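Local coordinates for hypothetical protein (Parabacteroides merdae, PDB 4OO3) that is of unproven function but is probably an oxidoreductase that binds a nicotinamide cofactor through its Rossmann-type domain, at residues 20-25 with 57-62; 189-194 with 204-209; 81-86 with 111-116. One frame throughout, in Å; residues are numbered along the deposited sequence.

Interaction 1: 20-25 with 57-62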
# COMPACT_ATOMS: atom_id res chain seq x y z
N GLY A 20 12.80 9.04 3.14
CA GLY A 20 12.42 10.05 2.16
C GLY A 20 10.93 10.18 1.95
O GLY A 20 10.50 10.83 1.01
N HIS A 21 10.15 9.57 2.84
CA HIS A 21 8.69 9.65 2.82
C HIS A 21 8.18 9.75 4.27
O HIS A 21 8.87 9.31 5.19
CB HIS A 21 8.12 8.40 2.12
CG HIS A 21 6.66 8.50 1.81
ND1 HIS A 21 5.68 8.03 2.66
CD2 HIS A 21 6.00 9.03 0.75
CE1 HIS A 21 4.49 8.26 2.14
NE2 HIS A 21 4.66 8.87 0.98
N PHE A 22 6.99 10.31 4.46
CA PHE A 22 6.34 10.46 5.78
C PHE A 22 6.23 9.14 6.55
O PHE A 22 6.29 9.11 7.78
CB PHE A 22 4.94 11.08 5.57
CG PHE A 22 4.06 11.12 6.81
CD1 PHE A 22 4.55 11.57 8.02
CD2 PHE A 22 2.73 10.74 6.73
CE1 PHE A 22 3.75 11.63 9.14
CE2 PHE A 22 1.91 10.80 7.85
CZ PHE A 22 2.42 11.24 9.06
N HIS A 23 6.04 8.05 5.82
CA HIS A 23 5.86 6.72 6.44
C HIS A 23 7.07 6.25 7.26
O HIS A 23 6.90 5.53 8.24
CB HIS A 23 5.49 5.66 5.41
CG HIS A 23 4.13 5.86 4.82
ND1 HIS A 23 3.68 5.15 3.73
CD2 HIS A 23 3.12 6.70 5.16
CE1 HIS A 23 2.46 5.54 3.42
NE2 HIS A 23 2.10 6.47 4.28
N ALA A 24 8.27 6.68 6.88
CA ALA A 24 9.44 6.43 7.70
C ALA A 24 9.23 6.97 9.12
O ALA A 24 9.61 6.33 10.10
CB ALA A 24 10.68 7.07 7.08
N ALA A 25 8.61 8.14 9.24
CA ALA A 25 8.32 8.73 10.54
C ALA A 25 7.05 8.15 11.17
O ALA A 25 6.99 7.98 12.37
CB ALA A 25 8.20 10.24 10.43
N GLN A 57 10.48 15.14 15.66
CA GLN A 57 10.52 16.12 16.72
C GLN A 57 9.13 16.73 16.97
O GLN A 57 8.81 17.10 18.10
CB GLN A 57 11.55 17.21 16.42
CG GLN A 57 11.81 18.18 17.57
CD GLN A 57 12.41 17.51 18.80
OE1 GLN A 57 12.87 16.36 18.74
NE2 GLN A 57 12.41 18.22 19.92
N GLY A 58 8.32 16.82 15.91
CA GLY A 58 6.90 17.17 16.06
C GLY A 58 6.14 16.19 16.94
O GLY A 58 5.33 16.59 17.78
N PHE A 59 6.42 14.89 16.76
CA PHE A 59 5.85 13.88 17.65
C PHE A 59 6.32 14.07 19.10
O PHE A 59 5.54 13.87 20.03
CB PHE A 59 6.19 12.46 17.17
CG PHE A 59 5.78 12.14 15.75
CD1 PHE A 59 4.70 12.79 15.14
CD2 PHE A 59 6.45 11.15 15.04
CE1 PHE A 59 4.34 12.47 13.83
CE2 PHE A 59 6.08 10.82 13.75
CZ PHE A 59 5.02 11.48 13.14
N ASN A 60 7.58 14.44 19.28
CA ASN A 60 8.15 14.63 20.62
C ASN A 60 7.64 15.87 21.35
O ASN A 60 7.73 15.95 22.57
CB ASN A 60 9.69 14.73 20.57
CG ASN A 60 10.38 13.40 20.31
OD1 ASN A 60 9.76 12.34 20.24
ND2 ASN A 60 11.70 13.47 20.16
N THR A 61 7.13 16.85 20.60
CA THR A 61 6.72 18.14 21.17
C THR A 61 5.21 18.38 21.12
O THR A 61 4.75 19.46 21.46
CB THR A 61 7.40 19.30 20.42
OG1 THR A 61 7.17 19.16 19.02
CG2 THR A 61 8.90 19.30 20.68
N ARG A 62 4.45 17.37 20.71
CA ARG A 62 3.00 17.54 20.56
C ARG A 62 2.32 17.51 21.93
O ARG A 62 2.85 16.97 22.89
CB ARG A 62 2.41 16.45 19.66
CG ARG A 62 2.17 15.12 20.35
CD ARG A 62 1.78 14.03 19.37
NE ARG A 62 1.85 12.72 20.02
CZ ARG A 62 2.16 11.58 19.42
NH1 ARG A 62 2.43 11.54 18.12
NH2 ARG A 62 2.20 10.45 20.13
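Two residues before Phe59, whose ring reaches across to Ala25, the carbonyl oxygen Gln57 O is gripped twice by Thr61. The hydroxyl OG1 of Thr61 donates to Gln57 O at 2.8 Å, tilted 23° from the carbonyl plane, and the backbone N of the same threonine adds a weak bond. These two bonds bracket Phe59 within one helical turn. Phe59 has CG anti to its carbonyl carbon (chi1 -56°), which sends the ring toward the short helix 22-26. There its edge meets the last residue of 20-25: Phe59 CE2 lies 3.3 Å from Ala25 O and 4.0 Å from Ala25 CB. An aromatic C-H edge carries a slight positive charge, so pointing it at a carbonyl oxygen is probably mildly favourable, though it is no conventional hydrogen bond. Phe22 CE1 comes within 4.2 Å of Phe59 CZ, but this touch holds for one of two modelled conformers of Phe22 and is doubtful. With an alanine here instead of Phe59 the ring edge would be lost, and a gap would probably open beside Ala25, leaving its carbonyl oxygen without the aromatic C-H contact. At the start of the short helix His21 is the N-cap: its ND1 accepts from His23 N at 3.2 Å in a nearly straight bond of 170°. His21 CE1 also sits over one face of the His23 ring, above its centre, and the two nitrogens of that ring are bonded to Asp118 and His395. The contact joins the helices that follow the neighbouring strands 14-17 and 38-43 of the parallel Rossmann sheet, with His52 and Arg55 of helix 47-61 extending the packing against Ala25.

Interaction 2: 189-194 with 204-209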
# COMPACT_ATOMS: atom_id res chain seq x y z
N HIS A 189 -5.62 9.14 -7.85
CA HIS A 189 -4.92 9.86 -6.79
C HIS A 189 -4.40 11.18 -7.32
O HIS A 189 -4.42 11.41 -8.52
CB HIS A 189 -3.76 9.02 -6.27
CG HIS A 189 -4.21 7.77 -5.56
ND1 HIS A 189 -4.73 7.80 -4.29
CD2 HIS A 189 -4.22 6.48 -5.95
CE1 HIS A 189 -5.05 6.57 -3.92
NE2 HIS A 189 -4.75 5.75 -4.92
N HIS A 190 -3.93 12.04 -6.42
CA HIS A 190 -3.50 13.38 -6.79
C HIS A 190 -2.14 13.75 -6.18
O HIS A 190 -1.88 13.47 -5.02
CB HIS A 190 -4.58 14.40 -6.44
CG HIS A 190 -5.85 14.18 -7.20
ND1 HIS A 190 -6.83 13.32 -6.77
CD2 HIS A 190 -6.26 14.67 -8.40
CE1 HIS A 190 -7.82 13.31 -7.66
NE2 HIS A 190 -7.49 14.12 -8.66
N LEU A 191 -1.29 14.38 -6.99
CA LEU A 191 0.09 14.65 -6.60
C LEU A 191 0.16 15.79 -5.60
O LEU A 191 0.93 15.72 -4.64
CB LEU A 191 0.94 15.00 -7.83
CG LEU A 191 1.06 13.92 -8.91
CD1 LEU A 191 1.39 14.53 -10.26
CD2 LEU A 191 2.09 12.87 -8.53
N PHE A 192 -0.66 16.81 -5.81
CA PHE A 192 -0.67 18.00 -4.97
C PHE A 192 -1.98 18.14 -4.20
O PHE A 192 -3.06 18.18 -4.79
CB PHE A 192 -0.45 19.25 -5.83
CG PHE A 192 -0.38 20.51 -5.02
CD1 PHE A 192 0.64 20.69 -4.09
CD2 PHE A 192 -1.33 21.51 -5.18
CE1 PHE A 192 0.71 21.85 -3.34
CE2 PHE A 192 -1.26 22.68 -4.43
CZ PHE A 192 -0.23 22.85 -3.51
N LYS A 193 -1.87 18.24 -2.87
CA LYS A 193 -3.02 18.44 -2.00
C LYS A 193 -2.68 19.43 -0.88
O LYS A 193 -1.51 19.55 -0.50
CB LYS A 193 -3.48 17.10 -1.41
N LEU A 194 -3.69 20.14 -0.39
CA LEU A 194 -3.53 21.05 0.76
C LEU A 194 -3.87 20.35 2.08
O LEU A 194 -4.73 19.47 2.12
CB LEU A 194 -4.42 22.30 0.61
CG LEU A 194 -3.96 23.45 -0.30
CD1 LEU A 194 -2.51 23.84 -0.01
CD2 LEU A 194 -4.15 23.11 -1.77
N VAL A 204 11.83 15.93 -5.02
CA VAL A 204 12.01 16.08 -6.46
C VAL A 204 12.02 14.75 -7.20
O VAL A 204 11.48 14.65 -8.30
CB VAL A 204 13.30 16.85 -6.84
CG1 VAL A 204 13.05 18.35 -6.75
CG2 VAL A 204 14.49 16.44 -5.98
N TRP A 205 12.62 13.73 -6.59
CA TRP A 205 12.77 12.42 -7.25
C TRP A 205 11.48 11.61 -7.28
O TRP A 205 11.43 10.56 -7.93
CB TRP A 205 13.90 11.59 -6.62
CG TRP A 205 13.87 11.56 -5.13
CD1 TRP A 205 14.61 12.33 -4.29
CD2 TRP A 205 13.05 10.73 -4.30
NE1 TRP A 205 14.31 12.04 -2.99
CE2 TRP A 205 13.35 11.06 -2.96
CE3 TRP A 205 12.09 9.74 -4.55
CZ2 TRP A 205 12.73 10.43 -1.89
CZ3 TRP A 205 11.47 9.12 -3.48
CH2 TRP A 205 11.79 9.47 -2.16
N TYR A 206 10.44 12.08 -6.57
CA TYR A 206 9.14 11.41 -6.62
C TYR A 206 8.60 11.36 -8.05
O TYR A 206 7.94 10.40 -8.43
CB TYR A 206 8.12 12.12 -5.71
CG TYR A 206 6.78 11.41 -5.66
CD1 TYR A 206 6.56 10.36 -4.77
CD2 TYR A 206 5.75 11.76 -6.52
CE1 TYR A 206 5.34 9.70 -4.72
CE2 TYR A 206 4.52 11.10 -6.49
CZ TYR A 206 4.33 10.07 -5.58
OH TYR A 206 3.12 9.40 -5.54
N LEU A 207 8.90 12.38 -8.83
CA LEU A 207 8.43 12.46 -10.21
C LEU A 207 9.40 11.80 -11.21
O LEU A 207 9.14 11.80 -12.41
CB LEU A 207 8.18 13.92 -10.56
CG LEU A 207 7.09 14.57 -9.70
CD1 LEU A 207 6.99 16.06 -9.98
CD2 LEU A 207 5.74 13.92 -9.95
N ASP A 208 10.50 11.25 -10.70
CA ASP A 208 11.42 10.43 -11.49
C ASP A 208 11.04 8.96 -11.30
O ASP A 208 11.28 8.38 -10.23
CB ASP A 208 12.87 10.67 -11.06
CG ASP A 208 13.89 9.92 -11.91
OD1 ASP A 208 13.52 9.20 -12.86
OD2 ASP A 208 15.09 10.05 -11.60
N VAL A 209 10.45 8.37 -12.33
CA VAL A 209 9.96 6.98 -12.25
C VAL A 209 11.08 5.96 -12.05
O VAL A 209 10.80 4.81 -11.70
CB VAL A 209 9.10 6.58 -13.47
CG1 VAL A 209 7.86 7.46 -13.57
CG2 VAL A 209 9.90 6.60 -14.78
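Leu191 meets the other segment with a single methyl. Its CD2 lies 3.6 Å from Tyr206 CE2, in the plane of the ring and therefore at its edge, and 4.1 Å from Leu207 CD2. The tyrosine face takes no part in this meeting. Tyr206 turns CG anti to its backbone N (chi1 -176°), which carries the ring out toward Leu191, while Leu207 offers the end of its side chain as a second apolar surface, methyl against methyl.

Behind this first shell, Arg202 ties the two sides together: its NE bonds to Leu191 O, and it makes a cation-pi contact with the Tyr206 ring. Trp305 of strand 297-306 touches both Leu191 and Tyr206, and Phe260 of helix 257-264 packs on Leu207. The backbone of 204-209 is held in its tight shape by Asp208 N bonding to Trp205 O at 3.0 Å. Asp208 then acts as the N-cap of helix 209-212, with OD1 accepting from Asn210 N and also forming a salt bridge to Lys275. On the other side, Leu191 pairs through its backbone with Asn306, which helps to place it beside strand 297-306.

The contact joins the chain leaving strand 183-190 to a 3-10 turn reached after a short connection, and buries 99 Å² in all. It is apolar packing of that turn against the chain leaving a strand of the large mixed sheet, in the C-terminal oxidoreductase domain that accompanies the Rossmann domain.

Interaction 3: 81-86 with 111-116; sequences EKMLAE and AGINVL
Met83 and Leu84 turn their chains differently to reach the connection that follows helix 98-110. Met83, built as selenomethionine, has CG anti to its backbone N (chi1 -166°), which takes the selenium inward over the sheet; Leu84 instead has CG anti to its carbonyl carbon (chi1 -66°), bringing CD2 alongside the end of the neighbouring helix. Ile113 presents CD1.

Two meetings result. Met83 SE lies 4.3 Å from Ile113 CD1, and Leu84 CD2 lies 4.1 Å from Ala111 CB. Ala111 and Ile113 both direct their side chains at the helix, with Gly112 between them. That glycine has positive phi and carries the Schellman motif that ends helix 98-110, and the reversal there lets the chain swing from the helix into strand 114-117. The backbones come nearest at Leu84 and Ala111, whose CA atoms are 6.9 Å apart, a close approach consistent with the small alanine side chain.

Helix 79-86 belongs to the crossover from edge strand 70-75 to strand 91-94, and passes over the sheet between them. Accordingly Met83 also rests on Ile15 and Leu17 of strand 14-17, on Met92 of strand 91-94, and on Thr108 of helix 98-110. Ile113 shares Ile15, Met92 and Thr108, so the two residues meet inside one common apolar layer of the Rossmann fold, while Leu84 and Ala111 lie nearer its rim and are partly exposed.

Every touch across the two segments is between apolar atoms. With no directional bond to fix the angle of approach, the fit here probably rests on shape and on the burial of hydrocarbon and selenium surface, 106 Å² in total.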
# COMPACT_ATOMS: atom_id res chain seq x y z
N GLU A 81 27.28 2.13 4.42
CA GLU A 81 28.52 1.52 4.90
C GLU A 81 28.65 1.64 6.43
O GLU A 81 29.02 0.67 7.09
CB GLU A 81 29.69 2.17 4.15
CG GLU A 81 31.09 1.76 4.56
CD GLU A 81 32.14 2.48 3.73
OE1 GLU A 81 32.13 2.32 2.49
OE2 GLU A 81 32.98 3.21 4.31
N LYS A 82 28.31 2.81 6.98
CA LYS A 82 28.38 3.04 8.44
C LYS A 82 27.33 2.25 9.21
O LYS A 82 27.61 1.68 10.26
CB LYS A 82 28.23 4.54 8.79
CG LYS A 82 29.54 5.31 8.80
CD LYS A 82 30.38 4.99 10.03
CE LYS A 82 31.81 5.49 9.88
NZ LYS A 82 31.89 6.98 9.88
N MSE A 83 26.11 2.22 8.69
CA MSE A 83 25.03 1.46 9.31
C MSE A 83 25.39 0.00 9.43
O MSE A 83 25.23 -0.60 10.49
CB MSE A 83 23.76 1.59 8.47
CG MSE A 83 22.54 1.11 9.24
SE MSE A 83 22.05 -0.69 8.61
CE MSE A 83 20.75 0.03 7.34
N LEU A 84 25.89 -0.57 8.35
CA LEU A 84 26.23 -1.99 8.32
C LEU A 84 27.40 -2.27 9.25
O LEU A 84 27.43 -3.31 9.89
CB LEU A 84 26.56 -2.44 6.89
CG LEU A 84 25.36 -2.39 5.94
CD1 LEU A 84 25.81 -2.55 4.49
CD2 LEU A 84 24.34 -3.45 6.30
N ALA A 85 28.34 -1.33 9.33
CA ALA A 85 29.52 -1.47 10.19
C ALA A 85 29.19 -1.40 11.67
O ALA A 85 29.74 -2.14 12.48
CB ALA A 85 30.54 -0.39 9.85
N GLU A 86 28.28 -0.49 12.03
CA GLU A 86 27.97 -0.24 13.42
C GLU A 86 26.95 -1.23 13.97
O GLU A 86 26.98 -1.53 15.15
CB GLU A 86 27.51 1.21 13.61
CG GLU A 86 28.63 2.19 13.31
CD GLU A 86 28.27 3.65 13.56
OE1 GLU A 86 27.07 3.98 13.72
OE2 GLU A 86 29.21 4.46 13.59
N ALA A 111 23.00 -8.74 7.10
CA ALA A 111 23.59 -8.36 8.38
C ALA A 111 22.77 -8.84 9.58
O ALA A 111 23.10 -8.51 10.72
CB ALA A 111 23.77 -6.85 8.43
N GLY A 112 21.71 -9.61 9.32
CA GLY A 112 20.90 -10.20 10.39
C GLY A 112 19.90 -9.23 10.99
O GLY A 112 19.41 -9.45 12.09
N ILE A 113 19.59 -8.16 10.25
CA ILE A 113 18.67 -7.11 10.71
C ILE A 113 17.30 -7.26 10.04
O ILE A 113 17.21 -7.30 8.81
CB ILE A 113 19.27 -5.72 10.42
CG1 ILE A 113 20.60 -5.56 11.17
CG2 ILE A 113 18.29 -4.61 10.80
CD1 ILE A 113 21.39 -4.33 10.78
N ASN A 114 16.24 -7.33 10.86
CA ASN A 114 14.87 -7.46 10.35
C ASN A 114 14.48 -6.20 9.59
O ASN A 114 15.06 -5.15 9.84
CB ASN A 114 13.87 -7.66 11.49
CG ASN A 114 14.14 -8.92 12.29
OD1 ASN A 114 13.74 -10.02 11.92
ND2 ASN A 114 14.79 -8.76 13.43
N VAL A 115 13.51 -6.29 8.69
CA VAL A 115 13.15 -5.14 7.85
C VAL A 115 11.64 -4.94 7.71
O VAL A 115 10.92 -5.84 7.29
CB VAL A 115 13.76 -5.27 6.44
CG1 VAL A 115 13.35 -4.11 5.55
CG2 VAL A 115 15.27 -5.38 6.52
N LEU A 116 11.18 -3.74 8.05
CA LEU A 116 9.84 -3.28 7.70
C LEU A 116 10.01 -2.21 6.62
O LEU A 116 10.57 -1.15 6.87
CB LEU A 116 9.11 -2.71 8.92
CG LEU A 116 7.67 -2.20 8.71
CD1 LEU A 116 6.75 -3.34 8.33
CD2 LEU A 116 7.16 -1.52 9.97

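How the interactions relate
Interactions 1 and 3 both belong to the Rossmann domain, with centres 22 Å apart and nearest atoms about 7 Å apart, each on a different helix packed against the parallel sheet, helix 22-26 with 47-61 in one and helix 79-86 in the other. Interaction 2 lies in the C-terminal domain, its centre about 30 Å from that of interaction 3 and 19 Å from that of interaction 1. Interactions 1 and 2 touch directly, Gly20 O packing 3.7 Å from Trp205 CZ2, and Trp205 NE1 also bonds to Asp48 at the start of helix 47-61. Residues 20-25 follow the first sheet strand, where Rossmann proteins commonly bind the dinucleotide, so this junction probably lies near the cofactor site.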